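Local atomic coordinates of UPF0749 protein MT1873 (Mycobacterium tuberculosis, PDB entry 3GMG), a protein that is of unknown function but belongs to the DUF881 (UPF0749) family and is probably a membrane-associated protein, represented here by its C-terminal DUF881 domain. Residues V38-D43 / Y104-I109; I55-E60 / G123-G128; R76-G81 / L93-K98; D111-A116 / V138-R143. All coordinates share one frame; numbering follows the deposited sequence.

Interaction 1. Residues V38-D43 / Y104-I109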
loop_
_atom_site.group_PDB
_atom_site.type_symbol
_atom_site.label_atom_id
_atom_site.label_comp_id
_atom_site.label_asym_id
_atom_site.label_seq_id
_atom_site.Cartn_x
_atom_site.Cartn_y
_atom_site.Cartn_z
ATOM N N VAL A 38 -11.599 10.551 -14.800
ATOM C CA VAL A 38 -12.690 11.311 -14.199
ATOM C C VAL A 38 -12.152 12.398 -13.288
ATOM O O VAL A 38 -11.025 12.314 -12.789
ATOM C CB VAL A 38 -13.656 10.440 -13.395
ATOM C CG1 VAL A 38 -14.324 9.419 -14.306
ATOM C CG2 VAL A 38 -12.947 9.746 -12.194
ATOM N N MET A 39 -12.964 13.447 -13.137
ATOM C CA MET A 39 -12.826 14.418 -12.059
ATOM C C MET A 39 -14.053 14.296 -11.182
ATOM O O MET A 39 -15.196 14.362 -11.659
ATOM C CB MET A 39 -12.712 15.826 -12.616
ATOM C CG MET A 39 -12.602 16.924 -11.555
ATOM S SD MET A 39 -12.254 18.640 -12.163
ATOM C CE MET A 39 -13.775 18.908 -12.984
ATOM N N ILE A 40 -13.806 14.125 -9.895
ATOM C CA ILE A 40 -14.838 13.965 -8.897
ATOM C C ILE A 40 -14.795 15.183 -8.002
ATOM O O ILE A 40 -13.752 15.486 -7.432
ATOM C CB ILE A 40 -14.578 12.722 -8.031
ATOM C CG1 ILE A 40 -14.465 11.477 -8.923
ATOM C CG2 ILE A 40 -15.672 12.565 -6.959
ATOM C CD1 ILE A 40 -13.728 10.343 -8.307
ATOM N N THR A 41 -15.911 15.888 -7.902
ATOM C CA THR A 41 -16.038 17.013 -6.975
ATOM C C THR A 41 -16.896 16.586 -5.789
ATOM O O THR A 41 -17.953 15.982 -5.973
ATOM C CB THR A 41 -16.679 18.199 -7.648
ATOM O OG1 THR A 41 -15.921 18.550 -8.805
ATOM C CG2 THR A 41 -16.749 19.371 -6.686
ATOM N N ILE A 42 -16.426 16.875 -4.578
ATOM C CA ILE A 42 -17.192 16.612 -3.363
ATOM C C ILE A 42 -17.422 17.940 -2.642
ATOM O O ILE A 42 -16.457 18.577 -2.183
ATOM C CB ILE A 42 -16.469 15.637 -2.409
ATOM C CG1 ILE A 42 -16.324 14.272 -3.082
ATOM C CG2 ILE A 42 -17.285 15.485 -1.122
ATOM C CD1 ILE A 42 -15.568 13.237 -2.280
ATOM N N ASP A 43 -18.678 18.364 -2.609
ATOM C CA ASP A 43 -19.074 19.513 -1.808
ATOM C C ASP A 43 -19.575 18.986 -0.474
ATOM O O ASP A 43 -20.404 18.064 -0.427
ATOM C CB ASP A 43 -20.154 20.323 -2.518
ATOM C CG ASP A 43 -20.338 21.710 -1.904
ATOM O OD1 ASP A 43 -19.365 22.505 -1.887
ATOM O OD2 ASP A 43 -21.455 22.008 -1.469
ATOM N N TYR A 104 -13.581 19.255 -2.186
ATOM C CA TYR A 104 -12.465 18.451 -2.667
ATOM C C TYR A 104 -12.645 18.123 -4.145
ATOM O O TYR A 104 -13.769 18.016 -4.628
ATOM C CB TYR A 104 -12.373 17.128 -1.887
ATOM C CG TYR A 104 -12.421 17.259 -0.364
ATOM C CD1 TYR A 104 -13.510 16.798 0.362
ATOM C CD2 TYR A 104 -11.360 17.803 0.332
ATOM C CE1 TYR A 104 -13.551 16.912 1.748
ATOM C CE2 TYR A 104 -11.387 17.922 1.704
ATOM C CZ TYR A 104 -12.473 17.492 2.402
ATOM O OH TYR A 104 -12.467 17.603 3.785
ATOM N N SER A 105 -11.526 17.922 -4.829
ATOM C CA SER A 105 -11.527 17.463 -6.232
ATOM C C SER A 105 -10.606 16.268 -6.307
ATOM O O SER A 105 -9.466 16.336 -5.853
ATOM C CB SER A 105 -11.022 18.585 -7.156
ATOM O OG SER A 105 -11.302 18.313 -8.528
ATOM N N ILE A 106 -11.097 15.161 -6.850
ATOM C CA ILE A 106 -10.273 13.968 -7.009
ATOM C C ILE A 106 -10.144 13.689 -8.489
ATOM O O ILE A 106 -11.148 13.585 -9.180
ATOM C CB ILE A 106 -10.843 12.741 -6.274
ATOM C CG1 ILE A 106 -11.037 13.054 -4.777
ATOM C CG2 ILE A 106 -9.930 11.533 -6.471
ATOM C CD1 ILE A 106 -12.444 13.513 -4.416
ATOM N N LEU A 107 -8.911 13.585 -8.959
ATOM C CA LEU A 107 -8.606 13.290 -10.366
ATOM C C LEU A 107 -8.122 11.862 -10.441
ATOM O O LEU A 107 -7.304 11.442 -9.641
ATOM C CB LEU A 107 -7.515 14.211 -10.886
ATOM C CG LEU A 107 -7.748 15.711 -10.722
ATOM C CD1 LEU A 107 -6.493 16.481 -11.062
ATOM C CD2 LEU A 107 -8.862 16.152 -11.662
ATOM N N ALA A 108 -8.646 11.097 -11.378
ATOM C CA ALA A 108 -8.224 9.701 -11.556
ATOM C C ALA A 108 -8.135 9.376 -13.037
ATOM O O ALA A 108 -9.028 9.723 -13.805
ATOM C CB ALA A 108 -9.166 8.767 -10.900
ATOM N N ILE A 109 -7.056 8.714 -13.412
ATOM C CA ILE A 109 -6.814 8.281 -14.787
ATOM C C ILE A 109 -7.164 6.814 -14.904
ATOM O O ILE A 109 -6.689 5.995 -14.111
ATOM C CB ILE A 109 -5.372 8.543 -15.211
ATOM C CG1 ILE A 109 -5.105 10.055 -15.342
ATOM C CG2 ILE A 109 -5.056 7.857 -16.560
ATOM C CD1 ILE A 109 -3.644 10.442 -15.433
HETATM O O HOH W 1 -13.601 19.808 -8.867
#
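Ile40 and Ile106 sit opposite each other in a regular antiparallel ladder between strands 38-43 and 104-109, two inner strands of the five-stranded sheet of this DUF881 domain. The pair is joined by two backbone bonds, Ile40 N to Ile106 O at 2.8 Å and Ile106 N to Ile40 O at 2.7 Å, and equivalent couples join Val38 with Ala108 and Ile42 with Tyr104. The tight side of the contact is the face carrying Ile40, Ile42, Tyr104 and Ile106, roofed by helix 51-63 through Val57, Leu61 and Met54. Here Ile106 reaches along the sheet rather than straight up from it: its chi2 of 95° is well off the staggered value and brings CD1 to 3.8 Å from Ile42 CD1. The CB of Ile42 abuts the Tyr104 ring at its edge, near the ring plane, 4.2 Å from Tyr104 CD1. The other face is looser and wetter. Met39 and Leu107 lie side by side on it, pointing the same way, with Met39 CG 3.8 Å from Leu107 CD2. Next to them the hydroxyls of Thr41 and Ser105 do not meet directly; one water spans them, 2.6 Å from Thr41 OG1 and 2.8 Å from Ser105 OG.

Interaction 2. Residues I55-E60 / G123-G128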
loop_
_atom_site.group_PDB
_atom_site.type_symbol
_atom_site.label_atom_id
_atom_site.label_comp_id
_atom_site.label_asym_id
_atom_site.label_seq_id
_atom_site.Cartn_x
_atom_site.Cartn_y
_atom_site.Cartn_z
ATOM N N ILE A 55 -11.099 7.594 2.124
ATOM C CA ILE A 55 -10.420 6.320 1.906
ATOM C C ILE A 55 -11.266 5.420 0.982
ATOM O O ILE A 55 -10.733 4.779 0.066
ATOM C CB ILE A 55 -10.139 5.593 3.243
ATOM C CG1 ILE A 55 -9.088 6.353 4.048
ATOM C CG2 ILE A 55 -9.693 4.158 2.981
ATOM C CD1 ILE A 55 -9.145 6.068 5.539
ATOM N N ASP A 56 -12.579 5.385 1.203
ATOM C CA ASP A 56 -13.501 4.643 0.316
ATOM C C ASP A 56 -13.463 5.154 -1.139
ATOM O O ASP A 56 -13.503 4.361 -2.089
ATOM C CB ASP A 56 -14.952 4.708 0.819
ATOM C CG ASP A 56 -15.195 3.890 2.092
ATOM O OD1 ASP A 56 -14.348 3.063 2.487
ATOM O OD2 ASP A 56 -16.267 4.106 2.703
ATOM N N VAL A 57 -13.391 6.473 -1.335
ATOM C CA VAL A 57 -13.296 7.029 -2.685
ATOM C C VAL A 57 -12.052 6.457 -3.372
ATOM O O VAL A 57 -12.104 6.000 -4.515
ATOM C CB VAL A 57 -13.206 8.587 -2.672
ATOM C CG1 VAL A 57 -12.790 9.119 -4.055
ATOM C CG2 VAL A 57 -14.511 9.230 -2.238
ATOM N N ILE A 58 -10.934 6.497 -2.678
ATOM C CA ILE A 58 -9.655 6.053 -3.239
ATOM C C ILE A 58 -9.734 4.567 -3.586
ATOM O O ILE A 58 -9.320 4.146 -4.668
ATOM C CB ILE A 58 -8.496 6.316 -2.254
ATOM C CG1 ILE A 58 -8.278 7.821 -2.058
ATOM C CG2 ILE A 58 -7.191 5.683 -2.748
ATOM C CD1 ILE A 58 -7.399 8.126 -0.863
ATOM N N ASN A 59 -10.266 3.776 -2.668
ATOM C CA ASN A 59 -10.309 2.329 -2.884
ATOM C C ASN A 59 -11.298 1.936 -3.969
ATOM O O ASN A 59 -11.063 0.979 -4.718
ATOM C CB ASN A 59 -10.625 1.604 -1.571
ATOM C CG ASN A 59 -9.424 1.537 -0.643
ATOM O OD1 ASN A 59 -8.282 1.512 -1.112
ATOM N ND2 ASN A 59 -9.670 1.485 0.660
ATOM N N GLU A 60 -12.404 2.662 -4.097
ATOM C CA GLU A 60 -13.342 2.431 -5.190
ATOM C C GLU A 60 -12.677 2.725 -6.542
ATOM O O GLU A 60 -12.823 1.976 -7.504
ATOM C CB GLU A 60 -14.626 3.260 -5.021
ATOM C CG GLU A 60 -15.498 2.719 -3.902
ATOM C CD GLU A 60 -16.592 3.658 -3.472
ATOM O OE1 GLU A 60 -17.035 4.486 -4.293
ATOM O OE2 GLU A 60 -16.995 3.567 -2.288
ATOM N N GLY A 123 -23.942 2.052 -1.379
ATOM C CA GLY A 123 -23.316 1.618 -0.141
ATOM C C GLY A 123 -21.878 2.034 0.067
ATOM O O GLY A 123 -21.250 1.618 1.028
ATOM N N GLY A 124 -21.338 2.856 -0.827
ATOM C CA GLY A 124 -19.960 3.294 -0.683
ATOM C C GLY A 124 -19.801 4.782 -0.433
ATOM O O GLY A 124 -20.610 5.411 0.264
ATOM N N ALA A 125 -18.753 5.346 -1.019
ATOM C CA ALA A 125 -18.345 6.711 -0.721
ATOM C C ALA A 125 -19.409 7.731 -1.086
ATOM O O ALA A 125 -19.664 8.662 -0.314
ATOM C CB ALA A 125 -17.044 7.048 -1.438
ATOM N N GLN A 126 -20.037 7.594 -2.249
ATOM C CA GLN A 126 -21.024 8.598 -2.659
ATOM C C GLN A 126 -22.214 8.593 -1.719
ATOM O O GLN A 126 -22.730 9.660 -1.365
ATOM C CB GLN A 126 -21.495 8.437 -4.107
ATOM C CG GLN A 126 -22.486 9.532 -4.489
ATOM C CD GLN A 126 -22.790 9.666 -5.958
ATOM O OE1 GLN A 126 -23.456 10.622 -6.342
ATOM N NE2 GLN A 126 -22.319 8.721 -6.806
ATOM N N ASP A 127 -22.667 7.412 -1.319
ATOM C CA ASP A 127 -23.762 7.349 -0.353
ATOM C C ASP A 127 -23.356 7.947 0.983
ATOM O O ASP A 127 -24.185 8.604 1.642
ATOM C CB ASP A 127 -24.283 5.916 -0.205
ATOM C CG ASP A 127 -25.262 5.547 -1.294
ATOM O OD1 ASP A 127 -25.719 6.431 -2.048
ATOM O OD2 ASP A 127 -25.609 4.351 -1.388
ATOM N N GLY A 128 -22.090 7.776 1.364
ATOM C CA GLY A 128 -21.554 8.410 2.577
ATOM C C GLY A 128 -21.538 9.924 2.496
ATOM O O GLY A 128 -21.780 10.626 3.491
HETATM O O HOH W 2 -18.442 5.859 2.788
HETATM O O HOH W 3 -19.489 5.591 -4.209
#
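Glu60 and Val57, about one turn apart on helix 51-63, close on Ala125 at the start of helix 125-131 from two directions. The carboxylate of Glu60 comes to the backbone of Ala125: its chain is extended beyond CG, and OE2 takes the Ala125 N-H on its syn lone pair at 2.8 Å, with an N-H...O angle of 157°. The same oxygen lies 3.4 Å from Gly124 CA. The methyl of Ala125 points at helix 51-63 and is met there by Val57 CG2, at 3.4 Å a tighter approach than usual for two carbons. Of the valine's branches, the one anti to the carbonyl carbon is turned to Ala125. Asp56 completes the seat with its CB, 3.9 Å from Ala125 CB.

Water extends the polar part. The second oxygen of Glu60, OE1, accepts from a water 2.7 Å away that in turn accepts from Gln126 N, and thus both carboxylate oxygens serve amides of the first turn, one directly and one at one remove. Asp56 OD2 takes another water, which bonds only weakly to Gly124 O. A negative group beside the N-terminal amides should suit the helix dipole. The arrangement is a helix-helix contact in which a carboxylate from one helix binds the first amide of the other, beside a glycine at the N-cap position.

Interaction 3. Residues R76-G81 / L93-K98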
loop_
_atom_site.group_PDB
_atom_site.type_symbol
_atom_site.label_atom_id
_atom_site.label_comp_id
_atom_site.label_asym_id
_atom_site.label_seq_id
_atom_site.Cartn_x
_atom_site.Cartn_y
_atom_site.Cartn_z
ATOM N N ARG A 76 -4.199 22.984 -2.167
ATOM C CA ARG A 76 -3.169 21.949 -2.058
ATOM C C ARG A 76 -3.513 20.711 -2.876
ATOM O O ARG A 76 -4.670 20.497 -3.214
ATOM C CB ARG A 76 -2.976 21.563 -0.601
ATOM C CG ARG A 76 -2.359 22.710 0.232
ATOM C CD ARG A 76 -2.554 22.503 1.715
ATOM N NE ARG A 76 -3.973 22.488 2.086
ATOM C CZ ARG A 76 -4.734 23.564 2.314
ATOM N NH1 ARG A 76 -6.011 23.396 2.641
ATOM N NH2 ARG A 76 -4.237 24.805 2.235
ATOM N N SER A 77 -2.489 19.928 -3.192
ATOM C CA SER A 77 -2.635 18.701 -3.993
ATOM C C SER A 77 -1.821 17.566 -3.386
ATOM O O SER A 77 -0.728 17.792 -2.871
ATOM C CB SER A 77 -2.202 18.933 -5.436
ATOM O OG SER A 77 -2.916 20.012 -6.007
ATOM N N VAL A 78 -2.345 16.347 -3.455
ATOM C CA VAL A 78 -1.644 15.164 -2.976
ATOM C C VAL A 78 -1.728 14.079 -4.043
ATOM O O VAL A 78 -2.803 13.746 -4.508
ATOM C CB VAL A 78 -2.244 14.633 -1.676
ATOM C CG1 VAL A 78 -1.440 13.423 -1.174
ATOM C CG2 VAL A 78 -2.264 15.732 -0.603
ATOM N N ARG A 79 -0.577 13.552 -4.437
ATOM C CA ARG A 79 -0.497 12.396 -5.314
ATOM C C ARG A 79 -0.687 11.156 -4.474
ATOM O O ARG A 79 0.077 10.905 -3.546
ATOM C CB ARG A 79 0.878 12.349 -5.987
ATOM C CG ARG A 79 1.069 11.152 -6.925
ATOM C CD ARG A 79 0.099 11.192 -8.110
ATOM N NE ARG A 79 0.448 10.204 -9.132
ATOM C CZ ARG A 79 1.392 10.346 -10.051
ATOM N NH1 ARG A 79 1.637 9.335 -10.898
ATOM N NH2 ARG A 79 2.118 11.458 -10.115
ATOM N N VAL A 80 -1.709 10.385 -4.782
ATOM C CA VAL A 80 -1.996 9.176 -4.023
ATOM C C VAL A 80 -1.017 8.080 -4.385
ATOM O O VAL A 80 -0.634 7.919 -5.540
ATOM C CB VAL A 80 -3.442 8.686 -4.266
ATOM C CG1 VAL A 80 -3.713 7.358 -3.567
ATOM C CG2 VAL A 80 -4.430 9.723 -3.774
ATOM N N GLY A 81 -0.590 7.341 -3.361
ATOM C CA GLY A 81 0.197 6.131 -3.558
ATOM C C GLY A 81 -0.291 5.014 -2.665
ATOM O O GLY A 81 -1.246 5.167 -1.903
ATOM N N LEU A 93 -9.224 17.200 6.634
ATOM C CA LEU A 93 -8.670 15.877 6.380
ATOM C C LEU A 93 -7.183 15.988 6.063
ATOM O O LEU A 93 -6.801 16.735 5.148
ATOM C CB LEU A 93 -9.381 15.234 5.184
ATOM C CG LEU A 93 -10.886 15.020 5.286
ATOM C CD1 LEU A 93 -11.401 14.338 4.029
ATOM C CD2 LEU A 93 -11.269 14.189 6.497
ATOM N N THR A 94 -6.341 15.257 6.788
ATOM C CA THR A 94 -4.911 15.239 6.518
ATOM C C THR A 94 -4.619 14.014 5.659
ATOM O O THR A 94 -4.822 12.877 6.084
ATOM C CB THR A 94 -4.063 15.214 7.823
ATOM O OG1 THR A 94 -4.428 16.334 8.638
ATOM C CG2 THR A 94 -2.578 15.286 7.516
ATOM N N VAL A 95 -4.164 14.266 4.435
ATOM C CA VAL A 95 -3.795 13.212 3.497
ATOM C C VAL A 95 -2.287 13.287 3.266
ATOM O O VAL A 95 -1.786 14.280 2.731
ATOM C CB VAL A 95 -4.541 13.367 2.148
ATOM C CG1 VAL A 95 -4.273 12.159 1.261
ATOM C CG2 VAL A 95 -6.057 13.540 2.364
ATOM N N ASP A 96 -1.553 12.269 3.708
ATOM C CA ASP A 96 -0.087 12.250 3.592
ATOM C C ASP A 96 0.562 13.581 4.034
ATOM O O ASP A 96 1.355 14.184 3.316
ATOM C CB ASP A 96 0.313 11.872 2.161
ATOM C CG ASP A 96 -0.103 10.459 1.798
ATOM O OD1 ASP A 96 -0.485 9.690 2.707
ATOM O OD2 ASP A 96 -0.053 10.111 0.600
ATOM N N THR A 97 0.172 14.027 5.225
ATOM C CA THR A 97 0.674 15.253 5.879
ATOM C C THR A 97 0.059 16.553 5.380
ATOM O O THR A 97 0.278 17.599 5.998
ATOM C CB THR A 97 2.232 15.420 5.845
ATOM O OG1 THR A 97 2.647 15.975 4.590
ATOM C CG2 THR A 97 2.952 14.100 6.123
ATOM N N LYS A 98 -0.701 16.521 4.284
ATOM C CA LYS A 98 -1.336 17.732 3.784
ATOM C C LYS A 98 -2.756 17.861 4.296
ATOM O O LYS A 98 -3.587 16.967 4.102
ATOM C CB LYS A 98 -1.316 17.759 2.260
ATOM C CG LYS A 98 0.092 17.753 1.709
ATOM C CD LYS A 98 0.138 18.342 0.337
ATOM C CE LYS A 98 1.545 18.314 -0.210
ATOM N NZ LYS A 98 1.538 18.519 -1.670
HETATM O O HOH W 4 0.180 21.277 -2.252
HETATM O O HOH W 5 1.593 11.091 -1.309
#
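Val78 packs against the side chains of Val95, Asp96 and Lys98. Its two methyls divide the work. CG1, anti to the backbone N (chi1 -178°), meets Val95 CG1 at 3.9 Å and lies beside the Asp96 carboxylate. CG2 packs on the aliphatic part of Lys98, 3.6 Å from its CB; the valine and lysine run past one another, headed oppositely. Beyond Val78 the extended lysine carries its ammonium to the neighbouring backbone, where NZ gives a hydrogen bond to Ser77 O at 2.7 Å, almost straight in line with the carbonyl (C=O...N angle 174°). A water 3.1 Å from NZ accepts from both NZ and Ser77 N, so the ammonium meets this edge twice, once directly and once through water.

What shapes the receiving side is a type I' beta turn, Val95 to Lys98, that connects the two strands 92-95 and 98-100 of a beta hairpin in a small three-stranded antiparallel sheet. The turn faces strand 77-79, at the edge of the larger five-stranded sheet. It is closed by paired backbone bonds between Val95 and Lys98, and Thr97 OG1 donates to Asp96 O, approaching in the plane of the carbonyl, at a lone pair.

Further out, Asp96 is held by Thr84, whose OG1 bonds to OD2, and by the Trp85 amide at OD1. A second water donates to Asp96 OD2 and to Arg79 O, 2.7 Å from each. On the far side of strand 77-79 the guanidinium of Arg79 reaches away to the carbonyls of Ala148 and Val31.

Interaction 4. Residues D111-A116 / V138-R143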
loop_
_atom_site.group_PDB
_atom_site.type_symbol
_atom_site.label_atom_id
_atom_site.label_comp_id
_atom_site.label_asym_id
_atom_site.label_seq_id
_atom_site.Cartn_x
_atom_site.Cartn_y
_atom_site.Cartn_z
ATOM N N ASP A 111 -10.347 4.015 -17.250
ATOM C CA ASP A 111 -11.502 3.985 -18.155
ATOM C C ASP A 111 -12.638 4.825 -17.559
ATOM O O ASP A 111 -13.202 4.468 -16.520
ATOM C CB ASP A 111 -11.987 2.554 -18.414
ATOM C CG ASP A 111 -13.150 2.521 -19.352
ATOM O OD1 ASP A 111 -12.966 2.985 -20.495
ATOM O OD2 ASP A 111 -14.253 2.103 -18.931
ATOM N N PRO A 112 -12.993 5.945 -18.215
ATOM C CA PRO A 112 -13.962 6.850 -17.559
ATOM C C PRO A 112 -15.326 6.229 -17.195
ATOM O O PRO A 112 -15.813 6.440 -16.090
ATOM C CB PRO A 112 -14.076 8.027 -18.557
ATOM C CG PRO A 112 -12.849 8.007 -19.298
ATOM C CD PRO A 112 -12.489 6.548 -19.459
ATOM N N PRO A 113 -15.930 5.411 -18.085
ATOM C CA PRO A 113 -17.180 4.789 -17.677
ATOM C C PRO A 113 -17.051 3.811 -16.480
ATOM O O PRO A 113 -17.985 3.713 -15.664
ATOM C CB PRO A 113 -17.621 4.054 -18.957
ATOM C CG PRO A 113 -16.980 4.818 -20.048
ATOM C CD PRO A 113 -15.659 5.218 -19.524
ATOM N N THR A 114 -15.923 3.113 -16.364
ATOM C CA THR A 114 -15.719 2.175 -15.257
ATOM C C THR A 114 -15.521 2.935 -13.949
ATOM O O THR A 114 -16.088 2.568 -12.922
ATOM C CB THR A 114 -14.519 1.258 -15.491
ATOM O OG1 THR A 114 -14.636 0.659 -16.793
ATOM C CG2 THR A 114 -14.443 0.173 -14.437
ATOM N N LEU A 115 -14.696 3.986 -14.000
ATOM C CA LEU A 115 -14.488 4.823 -12.812
ATOM C C LEU A 115 -15.797 5.458 -12.384
ATOM O O LEU A 115 -16.095 5.486 -11.207
ATOM C CB LEU A 115 -13.445 5.914 -13.111
ATOM C CG LEU A 115 -12.043 5.395 -13.443
ATOM C CD1 LEU A 115 -11.137 6.504 -13.991
ATOM C CD2 LEU A 115 -11.387 4.731 -12.253
ATOM N N ALA A 116 -16.597 5.954 -13.326
ATOM C CA ALA A 116 -17.893 6.529 -12.982
ATOM C C ALA A 116 -18.836 5.497 -12.392
ATOM O O ALA A 116 -19.542 5.777 -11.430
ATOM C CB ALA A 116 -18.524 7.206 -14.188
ATOM N N VAL A 138 -19.501 13.763 -10.798
ATOM C CA VAL A 138 -18.542 12.897 -11.479
ATOM C C VAL A 138 -18.481 13.291 -12.945
ATOM O O VAL A 138 -19.464 13.148 -13.668
ATOM C CB VAL A 138 -18.985 11.419 -11.361
ATOM C CG1 VAL A 138 -17.986 10.514 -12.054
ATOM C CG2 VAL A 138 -19.112 11.012 -9.904
ATOM N N GLN A 139 -17.347 13.809 -13.377
ATOM C CA GLN A 139 -17.149 14.239 -14.757
ATOM C C GLN A 139 -16.194 13.269 -15.467
ATOM O O GLN A 139 -15.018 13.204 -15.155
ATOM C CB GLN A 139 -16.581 15.664 -14.796
ATOM C CG GLN A 139 -16.235 16.179 -16.186
ATOM C CD GLN A 139 -17.475 16.434 -17.006
ATOM O OE1 GLN A 139 -18.246 17.351 -16.701
ATOM N NE2 GLN A 139 -17.732 15.586 -18.004
ATOM N N GLN A 140 -16.708 12.556 -16.462
ATOM C CA GLN A 140 -15.864 11.771 -17.346
ATOM C C GLN A 140 -15.151 12.701 -18.310
ATOM O O GLN A 140 -15.735 13.696 -18.795
ATOM C CB GLN A 140 -16.682 10.741 -18.120
ATOM C CG GLN A 140 -17.335 9.707 -17.229
ATOM C CD GLN A 140 -18.128 8.659 -17.994
ATOM O OE1 GLN A 140 -17.678 8.172 -19.024
ATOM N NE2 GLN A 140 -19.294 8.306 -17.484
ATOM N N ALA A 141 -13.893 12.398 -18.610
ATOM C CA ALA A 141 -13.091 13.271 -19.449
ATOM C C ALA A 141 -12.139 12.476 -20.329
ATOM O O ALA A 141 -11.522 11.505 -19.901
ATOM C CB ALA A 141 -12.309 14.270 -18.590
ATOM N N ASP A 142 -11.995 12.917 -21.566
ATOM C CA ASP A 142 -11.047 12.285 -22.469
ATOM C C ASP A 142 -9.593 12.526 -22.050
ATOM O O ASP A 142 -8.696 11.784 -22.433
ATOM C CB ASP A 142 -11.274 12.772 -23.900
ATOM C CG ASP A 142 -12.559 12.232 -24.510
ATOM O OD1 ASP A 142 -13.158 11.268 -23.973
ATOM O OD2 ASP A 142 -12.972 12.774 -25.559
ATOM N N ARG A 143 -9.346 13.559 -21.240
ATOM C CA ARG A 143 -8.019 13.848 -20.716
ATOM C C ARG A 143 -8.103 14.456 -19.323
ATOM O O ARG A 143 -8.751 15.474 -19.117
ATOM C CB ARG A 143 -7.261 14.838 -21.599
ATOM C CG ARG A 143 -5.913 15.243 -21.049
ATOM C CD ARG A 143 -5.158 16.179 -21.983
ATOM N NE ARG A 143 -4.046 16.786 -21.287
ATOM C CZ ARG A 143 -3.335 17.805 -21.758
ATOM N NH1 ARG A 143 -3.637 18.335 -22.948
ATOM N NH2 ARG A 143 -2.338 18.300 -21.034
#
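Helix 112-116 runs nearly antiparallel to strand 138-141, at 166° between their directions and 8.4 Å between axes, the CA of Pro112 facing that of Gln140, and the CA of Ala116 that of Val138. Gln140 makes most of the contact from the strand side. Its CG is anti to the carbonyl carbon (chi1 -63°) and the chain stays extended beyond, which sends the side chain out from the strand, across the first turn of the helix. Its CB rests 3.8 Å from Pro112 CB, and its amide ends over the peptide bond joining the two prolines. There OE1 lies 3.6 Å from Pro113 CG, the Pro113 and Gln140 side chains crossing at about a right angle. The other end of the amide, NE2, comes within 3.6 Å of Ala116 CB. Two residues earlier in the strand, Val138 CG1 meets the same methyl at 4.0 Å.

The helix start is fixed within its own segment. Asp111, at the N-cap, accepts with OD2 from Thr114 OG1 at 2.6 Å on its anti lone pair, and from Thr114 N at 3.2 Å from above the carboxylate plane.

No hydrogen bond links the two segments. Pro113 N is 3.4 Å from Gln140 OE1 but carries no hydrogen, so the helix lies against the edge strand by van der Waals contact, with a polar amide laid over proline and alanine surfaces.

How the interactions relate
Interaction 1 occupies the middle of the five-stranded antiparallel sheet, and the other three are arranged about it; the distances given here run from centre to centre. Interaction 2 lies about 12 Å away, touching it through Val57 and Ile42 where helix 51-63 covers the sheet. Interactions 3 and 4 involve the outermost strands, 77-79 and 135-141, and are about 22 Å apart on opposite sides of the chain's centre. Strand 135-141 borders strand 37-43, placing interaction 4 about 10 Å from interaction 1. Along the chain, interaction 3 falls between the segments of both interactions 1 and 2, whereas those of interactions 2 and 4 alternate. Distant sequence segments are thereby interwoven into one compact DUF881 domain.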